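Local coordinates for amphiphysin (Drosophila melanogaster, PDB 1URU), which probably binds and senses curved membranes through its dimeric, banana-shaped BAR domain, in keeping with a role in endocytosis, at residues K133-R138 against D191-L196; N139-D144 against R179-I184; Q96-A101 against S227-I232. One frame throughout, in Å; residues are numbered along the deposited sequence.

Interaction 1 (K133-R138 against D191-L196)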
ATOM      1  N   LYS A 133      17.727 -11.251  29.598  1.00 57.78           N
ATOM      2  CA  LYS A 133      18.679 -10.719  30.557  1.00 58.68           C
ATOM      3  C   LYS A 133      18.652 -11.516  31.861  1.00 58.27           C
ATOM      4  O   LYS A 133      19.708 -11.821  32.431  1.00 58.98           O
ATOM      5  CB  LYS A 133      18.389  -9.244  30.837  1.00 59.59           C
ATOM      6  CG  LYS A 133      19.594  -8.496  31.392  1.00 63.10           C
ATOM      7  CD  LYS A 133      19.367  -6.975  31.497  1.00 66.14           C
ATOM      8  CE  LYS A 133      20.313  -6.345  32.562  1.00 67.58           C
ATOM      9  NZ  LYS A 133      20.533  -4.876  32.337  1.00 68.48           N
ATOM     10  N   LYS A 134      17.453 -11.868  32.325  1.00 57.18           N
ATOM     11  CA  LYS A 134      17.330 -12.672  33.528  1.00 56.19           C
ATOM     12  C   LYS A 134      17.885 -14.078  33.340  1.00 56.44           C
ATOM     13  O   LYS A 134      18.477 -14.634  34.252  1.00 55.93           O
ATOM     14  CB  LYS A 134      15.892 -12.758  33.976  1.00 55.72           C
ATOM     15  CG  LYS A 134      15.740 -13.220  35.396  1.00 54.08           C
ATOM     16  CD  LYS A 134      14.296 -13.140  35.799  1.00 54.05           C
ATOM     17  CE  LYS A 134      14.068 -13.593  37.225  1.00 53.55           C
ATOM     18  NZ  LYS A 134      12.880 -12.894  37.782  1.00 53.27           N
ATOM     19  N   VAL A 135      17.702 -14.662  32.168  1.00 56.85           N
ATOM     20  CA  VAL A 135      18.223 -15.996  31.929  1.00 57.60           C
ATOM     21  C   VAL A 135      19.747 -16.016  31.912  1.00 58.78           C
ATOM     22  O   VAL A 135      20.351 -16.935  32.451  1.00 58.92           O
ATOM     23  CB  VAL A 135      17.723 -16.558  30.624  1.00 57.43           C
ATOM     24  CG1 VAL A 135      18.545 -17.772  30.216  1.00 57.23           C
ATOM     25  CG2 VAL A 135      16.245 -16.913  30.745  1.00 57.59           C
ATOM     26  N   GLU A 136      20.355 -15.010  31.282  1.00 60.12           N
ATOM     27  CA  GLU A 136      21.812 -14.863  31.226  1.00 60.81           C
ATOM     28  C   GLU A 136      22.368 -14.570  32.626  1.00 61.06           C
ATOM     29  O   GLU A 136      23.511 -14.882  32.915  1.00 60.99           O
ATOM     30  CB  GLU A 136      22.209 -13.762  30.213  1.00 60.95           C
ATOM     31  CG  GLU A 136      22.107 -14.223  28.760  1.00 62.65           C
ATOM     32  CD  GLU A 136      21.987 -13.102  27.715  1.00 64.30           C
ATOM     33  OE1 GLU A 136      21.232 -12.131  27.908  1.00 64.11           O
ATOM     34  OE2 GLU A 136      22.629 -13.220  26.646  1.00 66.30           O
ATOM     35  N   LYS A 137      21.553 -13.982  33.496  1.00 61.41           N
ATOM     36  CA  LYS A 137      21.928 -13.851  34.902  1.00 61.84           C
ATOM     37  C   LYS A 137      21.886 -15.198  35.630  1.00 62.35           C
ATOM     38  O   LYS A 137      22.710 -15.451  36.472  1.00 62.36           O
ATOM     39  CB  LYS A 137      21.037 -12.850  35.629  1.00 61.59           C
ATOM     40  CG  LYS A 137      21.641 -12.343  36.918  1.00 61.89           C
ATOM     41  CD  LYS A 137      20.701 -11.358  37.642  1.00 63.51           C
ATOM     42  CE  LYS A 137      20.733 -11.543  39.178  1.00 65.10           C
ATOM     43  NZ  LYS A 137      19.417 -11.212  39.817  1.00 66.50           N
ATOM     44  N   ARG A 138      20.930 -16.061  35.319  1.00 63.41           N
ATOM     45  CA  ARG A 138      20.886 -17.381  35.945  1.00 64.09           C
ATOM     46  C   ARG A 138      22.090 -18.184  35.493  1.00 65.60           C
ATOM     47  O   ARG A 138      22.806 -18.712  36.331  1.00 66.29           O
ATOM     48  CB  ARG A 138      19.581 -18.118  35.619  1.00 63.81           C
ATOM     49  CG  ARG A 138      19.502 -19.567  36.101  1.00 61.81           C
ATOM     50  CD  ARG A 138      20.008 -20.597  35.099  1.00 59.86           C
ATOM     51  NE  ARG A 138      19.427 -21.905  35.353  1.00 59.80           N
ATOM     52  CZ  ARG A 138      19.906 -23.067  34.899  1.00 60.35           C
ATOM     53  NH1 ARG A 138      20.999 -23.114  34.141  1.00 60.13           N
ATOM     54  NH2 ARG A 138      19.272 -24.204  35.194  1.00 59.63           N
ATOM     55  N   ASP A 191       9.360 -21.380  36.810  1.00 45.54           N
ATOM     56  CA  ASP A 191       7.960 -20.958  36.747  1.00 45.79           C
ATOM     57  C   ASP A 191       7.727 -19.856  35.716  1.00 45.87           C
ATOM     58  O   ASP A 191       6.733 -19.877  34.984  1.00 46.21           O
ATOM     59  CB  ASP A 191       7.501 -20.399  38.098  1.00 46.44           C
ATOM     60  CG  ASP A 191       7.454 -21.453  39.219  1.00 46.98           C
ATOM     61  OD1 ASP A 191       7.473 -22.686  38.958  1.00 47.58           O
ATOM     62  OD2 ASP A 191       7.397 -21.098  40.411  1.00 48.80           O
ATOM     63  N   GLU A 192       8.626 -18.881  35.655  1.00 45.57           N
ATOM     64  CA  GLU A 192       8.356 -17.694  34.863  1.00 45.98           C
ATOM     65  C   GLU A 192       8.378 -17.988  33.358  1.00 45.84           C
ATOM     66  O   GLU A 192       7.566 -17.459  32.613  1.00 45.67           O
ATOM     67  CB  GLU A 192       9.312 -16.542  35.220  1.00 46.08           C
ATOM     68  CG  GLU A 192       8.852 -15.720  36.415  1.00 47.05           C
ATOM     69  CD  GLU A 192       9.905 -14.736  36.897  1.00 50.03           C
ATOM     70  OE1 GLU A 192      10.597 -14.108  36.056  1.00 53.41           O
ATOM     71  OE2 GLU A 192      10.057 -14.582  38.122  1.00 51.24           O
ATOM     72  N   LEU A 193       9.321 -18.819  32.928  1.00 45.72           N
ATOM     73  CA  LEU A 193       9.496 -19.120  31.515  1.00 45.66           C
ATOM     74  C   LEU A 193       8.297 -19.817  30.896  1.00 45.06           C
ATOM     75  O   LEU A 193       7.786 -19.335  29.906  1.00 45.99           O
ATOM     76  CB  LEU A 193      10.775 -19.941  31.278  1.00 45.76           C
ATOM     77  CG  LEU A 193      12.076 -19.163  31.443  1.00 45.99           C
ATOM     78  CD1 LEU A 193      13.258 -20.101  31.608  1.00 46.24           C
ATOM     79  CD2 LEU A 193      12.299 -18.193  30.269  1.00 44.57           C
ATOM     80  N   PRO A 194       7.865 -20.962  31.417  1.00 44.35           N
ATOM     81  CA  PRO A 194       6.653 -21.617  30.891  1.00 44.00           C
ATOM     82  C   PRO A 194       5.388 -20.779  31.008  1.00 43.66           C
ATOM     83  O   PRO A 194       4.521 -20.883  30.168  1.00 43.74           O
ATOM     84  CB  PRO A 194       6.523 -22.883  31.760  1.00 43.59           C
ATOM     85  CG  PRO A 194       7.367 -22.643  32.919  1.00 43.67           C
ATOM     86  CD  PRO A 194       8.484 -21.762  32.486  1.00 44.08           C
ATOM     87  N   ALA A 195       5.278 -20.014  32.078  1.00 44.17           N
ATOM     88  CA  ALA A 195       4.206 -19.057  32.260  1.00 44.66           C
ATOM     89  C   ALA A 195       4.121 -18.131  31.064  1.00 45.09           C
ATOM     90  O   ALA A 195       3.041 -17.937  30.542  1.00 45.76           O
ATOM     91  CB  ALA A 195       4.428 -18.247  33.558  1.00 44.67           C
ATOM     92  N   LEU A 196       5.264 -17.581  30.640  1.00 45.80           N
ATOM     93  CA  LEU A 196       5.365 -16.662  29.496  1.00 46.47           C
ATOM     94  C   LEU A 196       5.069 -17.353  28.184  1.00 46.77           C
ATOM     95  O   LEU A 196       4.456 -16.772  27.288  1.00 46.75           O
ATOM     96  CB  LEU A 196       6.777 -16.035  29.422  1.00 46.62           C
ATOM     97  CG  LEU A 196       7.211 -15.131  28.230  1.00 47.05           C
ATOM     98  CD1 LEU A 196       6.238 -13.978  27.926  1.00 47.14           C
ATOM     99  CD2 LEU A 196       8.598 -14.564  28.493  1.00 45.78           C
TER
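V135 and L193 mark the closest backbone approach, with 9.3 Å between V135 CA and L193 CA, and the two helical segments run in opposite senses. At this spacing the side chains have to bridge the gap.

The polar bridge is K134 with E192. K134 CG stands anti to the backbone N (chi1 -163°) and the rest of the chain is extended, which carries the ammonium group across to the other helix. The E192 chain is also extended beyond CG and meets the lysine at about a right angle. K134 NZ lies 3.1 Å from E192 OE1 in a salt bridge, and E192 OE1 accepts through its syn lone pair. A weak second bond joins K134 NZ to E192 OE2 at 3.3 Å. K134 NZ also forms a salt bridge with E188, one turn earlier on the same helix as E192. Two carboxylates thus share one ammonium group, which probably helps to offset their mutual repulsion.

The apolar part lies deeper. V135 CG2 meets L193 CD2 at 4.2 Å, a light methyl-to-methyl touch between side chains that cross at about a right angle. Helix 35-84 packs against this layer, with L43 on V135 and F39 on L193. M131 touches both L193 and E192. The helix of 191-196 is kinked at P194, whose N can offer no hydrogen to the preceding turn.

A salt bridge beside a buried apolar layer suits the antiparallel helical coiled coil of the BAR domain, here between helices 92-156 and 172-239.

Interaction 2 (N139-D144 against R179-I184)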
ATOM      1  N   ASN A 139      22.318 -18.255  34.180  1.00 67.09           N
ATOM      2  CA  ASN A 139      23.442 -19.004  33.609  1.00 68.14           C
ATOM      3  C   ASN A 139      24.775 -18.512  34.177  1.00 68.84           C
ATOM      4  O   ASN A 139      25.679 -19.291  34.415  1.00 69.50           O
ATOM      5  CB  ASN A 139      23.448 -18.932  32.069  1.00 68.28           C
ATOM      6  CG  ASN A 139      22.157 -19.511  31.429  1.00 69.53           C
ATOM      7  OD1 ASN A 139      21.261 -19.973  32.123  1.00 72.43           O
ATOM      8  ND2 ASN A 139      22.070 -19.466  30.103  1.00 69.83           N
ATOM      9  N   ARG A 140      24.883 -17.224  34.440  1.00 69.57           N
ATOM     10  CA  ARG A 140      26.121 -16.658  34.969  1.00 70.47           C
ATOM     11  C   ARG A 140      26.319 -17.090  36.436  1.00 70.81           C
ATOM     12  O   ARG A 140      27.348 -17.658  36.793  1.00 70.66           O
ATOM     13  CB  ARG A 140      26.041 -15.136  34.819  1.00 70.75           C
ATOM     14  CG  ARG A 140      27.253 -14.321  35.220  1.00 72.30           C
ATOM     15  CD  ARG A 140      27.048 -12.826  34.965  1.00 74.00           C
ATOM     16  NE  ARG A 140      26.421 -12.610  33.650  1.00 75.80           N
ATOM     17  CZ  ARG A 140      25.298 -11.905  33.413  1.00 77.44           C
ATOM     18  NH1 ARG A 140      24.628 -11.306  34.403  1.00 77.02           N
ATOM     19  NH2 ARG A 140      24.841 -11.798  32.157  1.00 77.83           N
ATOM     20  N   LYS A 141      25.299 -16.851  37.257  1.00 71.03           N
ATOM     21  CA  LYS A 141      25.280 -17.257  38.661  1.00 71.35           C
ATOM     22  C   LYS A 141      25.534 -18.774  38.859  1.00 71.69           C
ATOM     23  O   LYS A 141      25.995 -19.190  39.935  1.00 71.47           O
ATOM     24  CB  LYS A 141      23.933 -16.877  39.321  1.00 71.34           C
ATOM     25  CG  LYS A 141      23.496 -15.399  39.188  1.00 71.33           C
ATOM     26  CD  LYS A 141      23.804 -14.538  40.415  1.00 72.31           C
ATOM     27  CE  LYS A 141      24.667 -13.302  40.075  1.00 72.46           C
ATOM     28  NZ  LYS A 141      25.736 -13.066  41.099  1.00 72.26           N
ATOM     29  N   LEU A 142      25.226 -19.580  37.839  1.00 71.90           N
ATOM     30  CA  LEU A 142      25.437 -21.021  37.890  1.00 72.46           C
ATOM     31  C   LEU A 142      26.924 -21.369  37.724  1.00 73.66           C
ATOM     32  O   LEU A 142      27.460 -22.099  38.543  1.00 73.65           O
ATOM     33  CB  LEU A 142      24.581 -21.753  36.839  1.00 72.39           C
ATOM     34  CG  LEU A 142      24.720 -23.284  36.655  1.00 71.17           C
ATOM     35  CD1 LEU A 142      24.551 -24.032  37.943  1.00 70.33           C
ATOM     36  CD2 LEU A 142      23.727 -23.837  35.646  1.00 70.78           C
ATOM     37  N   ILE A 143      27.607 -20.846  36.699  1.00 75.06           N
ATOM     38  CA  ILE A 143      29.056 -21.137  36.539  1.00 76.14           C
ATOM     39  C   ILE A 143      29.956 -20.497  37.627  1.00 77.21           C
ATOM     40  O   ILE A 143      31.123 -20.871  37.757  1.00 77.74           O
ATOM     41  CB  ILE A 143      29.604 -20.742  35.133  1.00 76.04           C
ATOM     42  CG1 ILE A 143      29.853 -19.217  35.076  1.00 75.76           C
ATOM     43  CG2 ILE A 143      28.707 -21.325  34.006  1.00 75.47           C
ATOM     44  CD1 ILE A 143      30.060 -18.640  33.691  1.00 76.02           C
ATOM     45  N   ASP A 144      29.429 -19.520  38.367  1.00 78.21           N
ATOM     46  CA  ASP A 144      30.129 -18.923  39.500  1.00 78.91           C
ATOM     47  C   ASP A 144      30.001 -19.864  40.703  1.00 79.55           C
ATOM     48  O   ASP A 144      30.956 -20.047  41.458  1.00 79.49           O
ATOM     49  CB  ASP A 144      29.537 -17.537  39.805  1.00 79.03           C
ATOM     50  CG  ASP A 144      30.263 -16.797  40.945  1.00 79.89           C
ATOM     51  OD1 ASP A 144      29.565 -16.302  41.862  1.00 79.22           O
ATOM     52  OD2 ASP A 144      31.512 -16.639  41.006  1.00 81.25           O
ATOM     53  N   ARG A 179      24.885 -20.032  46.024  1.00 67.98           N
ATOM     54  CA  ARG A 179      23.872 -21.070  45.940  1.00 67.75           C
ATOM     55  C   ARG A 179      22.503 -20.554  46.380  1.00 67.34           C
ATOM     56  O   ARG A 179      21.513 -20.924  45.800  1.00 66.79           O
ATOM     57  CB  ARG A 179      24.296 -22.278  46.763  1.00 67.65           C
ATOM     58  CG  ARG A 179      23.249 -23.371  46.900  1.00 68.88           C
ATOM     59  CD  ARG A 179      22.855 -23.670  48.357  1.00 71.37           C
ATOM     60  NE  ARG A 179      24.023 -24.118  49.131  1.00 73.35           N
ATOM     61  CZ  ARG A 179      24.584 -25.337  49.029  1.00 73.74           C
ATOM     62  NH1 ARG A 179      24.096 -26.252  48.186  1.00 73.87           N
ATOM     63  NH2 ARG A 179      25.648 -25.638  49.766  1.00 72.81           N
ATOM     64  N   ARG A 180      22.438 -19.719  47.406  1.00 67.48           N
ATOM     65  CA  ARG A 180      21.177 -19.058  47.748  1.00 68.17           C
ATOM     66  C   ARG A 180      20.737 -18.206  46.555  1.00 67.68           C
ATOM     67  O   ARG A 180      19.585 -18.253  46.129  1.00 68.05           O
ATOM     68  CB  ARG A 180      21.330 -18.196  49.014  1.00 68.73           C
ATOM     69  CG  ARG A 180      20.051 -17.422  49.492  1.00 71.64           C
ATOM     70  CD  ARG A 180      19.274 -18.096  50.668  1.00 75.27           C
ATOM     71  NE  ARG A 180      17.809 -17.862  50.667  1.00 77.39           N
ATOM     72  CZ  ARG A 180      16.930 -18.483  51.481  1.00 79.37           C
ATOM     73  NH1 ARG A 180      17.348 -19.385  52.368  1.00 80.30           N
ATOM     74  NH2 ARG A 180      15.628 -18.208  51.408  1.00 79.38           N
ATOM     75  N   THR A 181      21.683 -17.463  45.999  1.00 67.14           N
ATOM     76  CA  THR A 181      21.438 -16.510  44.919  1.00 66.48           C
ATOM     77  C   THR A 181      21.048 -17.210  43.604  1.00 66.09           C
ATOM     78  O   THR A 181      20.191 -16.729  42.865  1.00 66.67           O
ATOM     79  CB  THR A 181      22.698 -15.569  44.752  1.00 66.32           C
ATOM     80  OG1 THR A 181      22.299 -14.275  44.300  1.00 67.34           O
ATOM     81  CG2 THR A 181      23.668 -16.045  43.671  1.00 65.79           C
ATOM     82  N   TYR A 182      21.672 -18.347  43.318  1.00 65.33           N
ATOM     83  CA  TYR A 182      21.334 -19.140  42.135  1.00 64.48           C
ATOM     84  C   TYR A 182      19.968 -19.832  42.283  1.00 64.05           C
ATOM     85  O   TYR A 182      19.173 -19.836  41.346  1.00 63.51           O
ATOM     86  CB  TYR A 182      22.406 -20.201  41.869  1.00 64.23           C
ATOM     87  CG  TYR A 182      21.942 -21.212  40.855  1.00 64.11           C
ATOM     88  CD1 TYR A 182      21.746 -20.842  39.535  1.00 64.05           C
ATOM     89  CD2 TYR A 182      21.643 -22.524  41.219  1.00 63.17           C
ATOM     90  CE1 TYR A 182      21.299 -21.753  38.605  1.00 63.75           C
ATOM     91  CE2 TYR A 182      21.195 -23.437  40.288  1.00 61.87           C
ATOM     92  CZ  TYR A 182      21.025 -23.039  38.988  1.00 62.45           C
ATOM     93  OH  TYR A 182      20.575 -23.906  38.034  1.00 64.12           O
ATOM     94  N   GLU A 183      19.742 -20.433  43.460  1.00 63.67           N
ATOM     95  CA  GLU A 183      18.505 -21.148  43.815  1.00 63.08           C
ATOM     96  C   GLU A 183      17.294 -20.277  43.511  1.00 62.38           C
ATOM     97  O   GLU A 183      16.397 -20.699  42.799  1.00 62.60           O
ATOM     98  CB  GLU A 183      18.471 -21.545  45.314  1.00 63.22           C
ATOM     99  CG  GLU A 183      19.061 -22.906  45.719  1.00 63.91           C
ATOM    100  CD  GLU A 183      19.042 -23.137  47.250  1.00 65.68           C
ATOM    101  OE1 GLU A 183      18.409 -22.304  47.964  1.00 66.26           O
ATOM    102  OE2 GLU A 183      19.651 -24.140  47.747  1.00 62.68           O
ATOM    103  N   ILE A 184      17.265 -19.058  44.034  1.00 62.01           N
ATOM    104  CA  ILE A 184      16.081 -18.202  43.858  1.00 61.51           C
ATOM    105  C   ILE A 184      15.847 -17.901  42.379  1.00 60.62           C
ATOM    106  O   ILE A 184      14.711 -17.964  41.923  1.00 61.03           O
ATOM    107  CB  ILE A 184      16.122 -16.898  44.727  1.00 61.48           C
ATOM    108  CG1 ILE A 184      14.815 -16.097  44.590  1.00 62.86           C
ATOM    109  CG2 ILE A 184      17.259 -15.972  44.312  1.00 61.76           C
ATOM    110  CD1 ILE A 184      13.473 -16.881  44.879  1.00 64.33           C
TER
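K141 and Y182 bring the backbones close, with K141 CA 5.6 Å from Y182 CA. The helix axes approach to 9.2 Å and their directions differ by 148°, so the segments are roughly antiparallel.

The aromatic contact is between L142 and Y182. L142 CD1 sits over one face of the ring in a CH-pi contact, 4.1 Å from the centroid of the Y182 ring and 23° off its normal. The methyl is shifted toward the phenol end of the ring. L142 CG lies anti to the backbone N (chi1 176°), which lays the leucine beside the tyrosine, both pointing the same way. R138, a turn before L142, packs at the hydroxyl end of Y182, the end toward which the leucine methyl is shifted. Putting a serine at Y182 would remove the ring, and L142 would probably lose the flat surface it leans on, leaving a gap between the helices.

Plain apolar packing adds to this. L142 CB meets Y182 CE1 at 3.7 Å. K141 CD rests on T181 CG2 at 3.6 Å, where the two side chains cross at about a right angle. The lysine chain is bent from chi2 onward, and its aliphatic part does the touching.

A backbone contact completes the set: K141 O is 4.2 Å from Y182 CB.

A leucine laid on a tyrosine face between antiparallel helices joins 92-156 and 172-239 along the arm of the BAR-domain coiled coil.

Interaction 3 (Q96-A101 against S227-I232)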
ATOM      1  N   GLN A  96     -17.455  13.839  -4.765  1.00 56.31           N
ATOM      2  CA  GLN A  96     -16.696  14.527  -3.735  1.00 56.52           C
ATOM      3  C   GLN A  96     -16.975  13.853  -2.410  1.00 56.79           C
ATOM      4  O   GLN A  96     -16.052  13.578  -1.660  1.00 57.51           O
ATOM      5  CB  GLN A  96     -17.104  15.982  -3.615  1.00 56.64           C
ATOM      6  CG  GLN A  96     -16.834  16.834  -4.823  1.00 58.08           C
ATOM      7  CD  GLN A  96     -15.354  17.020  -5.109  1.00 59.03           C
ATOM      8  OE1 GLN A  96     -14.556  17.220  -4.191  1.00 59.23           O
ATOM      9  NE2 GLN A  96     -14.987  16.960  -6.388  1.00 58.67           N
ATOM     10  N   ALA A  97     -18.249  13.556  -2.156  1.00 56.67           N
ATOM     11  CA  ALA A  97     -18.706  13.096  -0.852  1.00 56.46           C
ATOM     12  C   ALA A  97     -18.207  11.703  -0.513  1.00 56.39           C
ATOM     13  O   ALA A  97     -17.702  11.445   0.591  1.00 56.01           O
ATOM     14  CB  ALA A  97     -20.227  13.121  -0.798  1.00 56.41           C
ATOM     15  N   GLN A  98     -18.351  10.806  -1.478  1.00 56.27           N
ATOM     16  CA  GLN A  98     -18.033   9.407  -1.274  1.00 56.18           C
ATOM     17  C   GLN A  98     -16.512   9.214  -1.235  1.00 55.49           C
ATOM     18  O   GLN A  98     -15.996   8.263  -0.664  1.00 55.03           O
ATOM     19  CB  GLN A  98     -18.662   8.585  -2.383  1.00 56.42           C
ATOM     20  CG  GLN A  98     -19.172   7.250  -1.913  1.00 57.44           C
ATOM     21  CD  GLN A  98     -20.496   7.314  -1.214  1.00 58.24           C
ATOM     22  OE1 GLN A  98     -21.348   8.117  -1.561  1.00 60.05           O
ATOM     23  NE2 GLN A  98     -20.689   6.436  -0.238  1.00 59.85           N
ATOM     24  N   THR A  99     -15.815  10.156  -1.840  1.00 55.02           N
ATOM     25  CA  THR A  99     -14.372  10.245  -1.765  1.00 54.72           C
ATOM     26  C   THR A  99     -13.889  10.648  -0.378  1.00 54.54           C
ATOM     27  O   THR A  99     -12.947  10.055   0.140  1.00 54.60           O
ATOM     28  CB  THR A  99     -13.925  11.278  -2.793  1.00 54.75           C
ATOM     29  OG1 THR A  99     -13.908  10.654  -4.072  1.00 54.40           O
ATOM     30  CG2 THR A  99     -12.493  11.782  -2.556  1.00 55.00           C
ATOM     31  N   GLY A 100     -14.505  11.675   0.207  1.00 54.33           N
ATOM     32  CA  GLY A 100     -14.166  12.099   1.556  1.00 54.16           C
ATOM     33  C   GLY A 100     -14.430  10.977   2.558  1.00 53.82           C
ATOM     34  O   GLY A 100     -13.617  10.729   3.449  1.00 54.40           O
ATOM     35  N   ALA A 101     -15.547  10.278   2.390  1.00 52.90           N
ATOM     36  CA  ALA A 101     -15.872   9.129   3.218  1.00 52.79           C
ATOM     37  C   ALA A 101     -14.724   8.108   3.249  1.00 52.77           C
ATOM     38  O   ALA A 101     -14.421   7.526   4.301  1.00 52.59           O
ATOM     39  CB  ALA A 101     -17.157   8.469   2.707  1.00 52.67           C
ATOM     40  N   SER A 227     -19.085   0.664  -4.382  1.00 52.28           N
ATOM     41  CA  SER A 227     -20.278   0.346  -5.189  1.00 52.80           C
ATOM     42  C   SER A 227     -21.172   1.560  -5.289  1.00 53.87           C
ATOM     43  O   SER A 227     -21.907   1.709  -6.256  1.00 54.33           O
ATOM     44  CB  SER A 227     -21.067  -0.875  -4.702  1.00 52.68           C
ATOM     45  OG  SER A 227     -21.496  -0.747  -3.383  1.00 51.12           O
ATOM     46  N   GLU A 228     -21.119   2.438  -4.299  1.00 54.76           N
ATOM     47  CA  GLU A 228     -21.769   3.730  -4.450  1.00 55.50           C
ATOM     48  C   GLU A 228     -21.138   4.476  -5.636  1.00 55.47           C
ATOM     49  O   GLU A 228     -21.843   5.061  -6.450  1.00 56.05           O
ATOM     50  CB  GLU A 228     -21.677   4.553  -3.152  1.00 56.06           C
ATOM     51  CG  GLU A 228     -22.925   5.361  -2.799  1.00 57.65           C
ATOM     52  CD  GLU A 228     -24.207   4.529  -2.835  1.00 60.77           C
ATOM     53  OE1 GLU A 228     -24.694   4.234  -3.958  1.00 63.08           O
ATOM     54  OE2 GLU A 228     -24.736   4.176  -1.752  1.00 60.37           O
ATOM     55  N   LEU A 229     -19.811   4.427  -5.736  1.00 55.27           N
ATOM     56  CA  LEU A 229     -19.065   5.120  -6.779  1.00 54.83           C
ATOM     57  C   LEU A 229     -19.351   4.492  -8.146  1.00 54.76           C
ATOM     58  O   LEU A 229     -19.538   5.181  -9.152  1.00 54.00           O
ATOM     59  CB  LEU A 229     -17.559   5.047  -6.479  1.00 54.83           C
ATOM     60  CG  LEU A 229     -16.997   5.996  -5.419  1.00 54.25           C
ATOM     61  CD1 LEU A 229     -15.565   5.648  -5.125  1.00 54.14           C
ATOM     62  CD2 LEU A 229     -17.095   7.429  -5.871  1.00 54.05           C
ATOM     63  N   GLU A 230     -19.402   3.174  -8.161  1.00 54.70           N
ATOM     64  CA  GLU A 230     -19.824   2.448  -9.336  1.00 55.10           C
ATOM     65  C   GLU A 230     -21.182   2.935  -9.824  1.00 55.53           C
ATOM     66  O   GLU A 230     -21.347   3.165 -11.012  1.00 55.87           O
ATOM     67  CB  GLU A 230     -19.920   0.961  -9.026  1.00 55.28           C
ATOM     68  CG  GLU A 230     -19.151   0.083  -9.987  1.00 55.27           C
ATOM     69  CD  GLU A 230     -19.136  -1.367  -9.556  1.00 55.04           C
ATOM     70  OE1 GLU A 230     -19.330  -1.685  -8.346  1.00 50.51           O
ATOM     71  OE2 GLU A 230     -18.926  -2.194 -10.466  1.00 57.83           O
ATOM     72  N   ALA A 231     -22.138   3.105  -8.906  1.00 55.89           N
ATOM     73  CA  ALA A 231     -23.525   3.435  -9.255  1.00 56.13           C
ATOM     74  C   ALA A 231     -23.586   4.818  -9.840  1.00 56.62           C
ATOM     75  O   ALA A 231     -24.071   5.005 -10.937  1.00 57.66           O
ATOM     76  CB  ALA A 231     -24.437   3.335  -8.051  1.00 56.06           C
ATOM     77  N   ILE A 232     -23.068   5.792  -9.116  1.00 56.86           N
ATOM     78  CA  ILE A 232     -22.911   7.151  -9.635  1.00 56.67           C
ATOM     79  C   ILE A 232     -22.402   7.196 -11.076  1.00 56.83           C
ATOM     80  O   ILE A 232     -22.932   7.925 -11.904  1.00 57.59           O
ATOM     81  CB  ILE A 232     -21.950   7.936  -8.708  1.00 56.61           C
ATOM     82  CG1 ILE A 232     -22.640   8.218  -7.359  1.00 56.44           C
ATOM     83  CG2 ILE A 232     -21.457   9.204  -9.400  1.00 55.89           C
ATOM     84  CD1 ILE A 232     -21.700   8.564  -6.226  1.00 57.51           C
TER
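Q98 buries more surface in this contact than any other residue and meets both E228 and L229. Its CA is 7.1 Å from L229 CA, the nearest backbone pair, and the two helical segments run in opposite senses.

The amide end of Q98 lies on the aliphatic root of E228. Q98 CD is 3.5 Å from E228 CG, and Q98 NE2 is 3.6 Å from E228 CB. The bend of Q98 at chi2 (79°) turns the amide across the glutamate chain. E228 CB starts toward the facing helix, but the chain then bends and takes the carboxylate away. The amide and carboxylate planes are 69° apart. The amide therefore meets methylene groups, and the two polar ends are not hydrogen-bonded to each other.

L229 supplies the apolar half. L229 CD2 reaches Q98 CB at 4.0 Å. L229, which is buried, also packs on L95 of helix 92-156. F212 of the second subunit touches L229 as well, which places this leucine near the dimer interface. I225, a turn before L229, adds a second apolar neighbour for Q98.

The chemistry is van der Waals packing: the amide of Q98 lies on the methylenes of E228, and its CB meets a leucine methyl. It implies that close fit, rather than directed polar bonding, joins these two segments, with E228 at the surface and L229 inside.

All three contacts join helix 92-156 to helix 172-239, and they nest along the chain: interaction 2 inside interaction 1, and both inside interaction 3. Interactions 1 and 2 are neighbours, with centres about 13 Å apart, and R138 of the first touches Y182 of the second. Interaction 3 lies on the opposite side of the chain's centre. Each is partly buried: V135 and L193, Y182, and L229 are the respective buried parts, while E228 is exposed. Interaction 1 adds charge pairing to an apolar layer, and interaction 2 relies on an aromatic face. Interaction 3 has no charge pair and no aromatic face, and packs an amide and a leucine methyl. It alone has the second subunit against it.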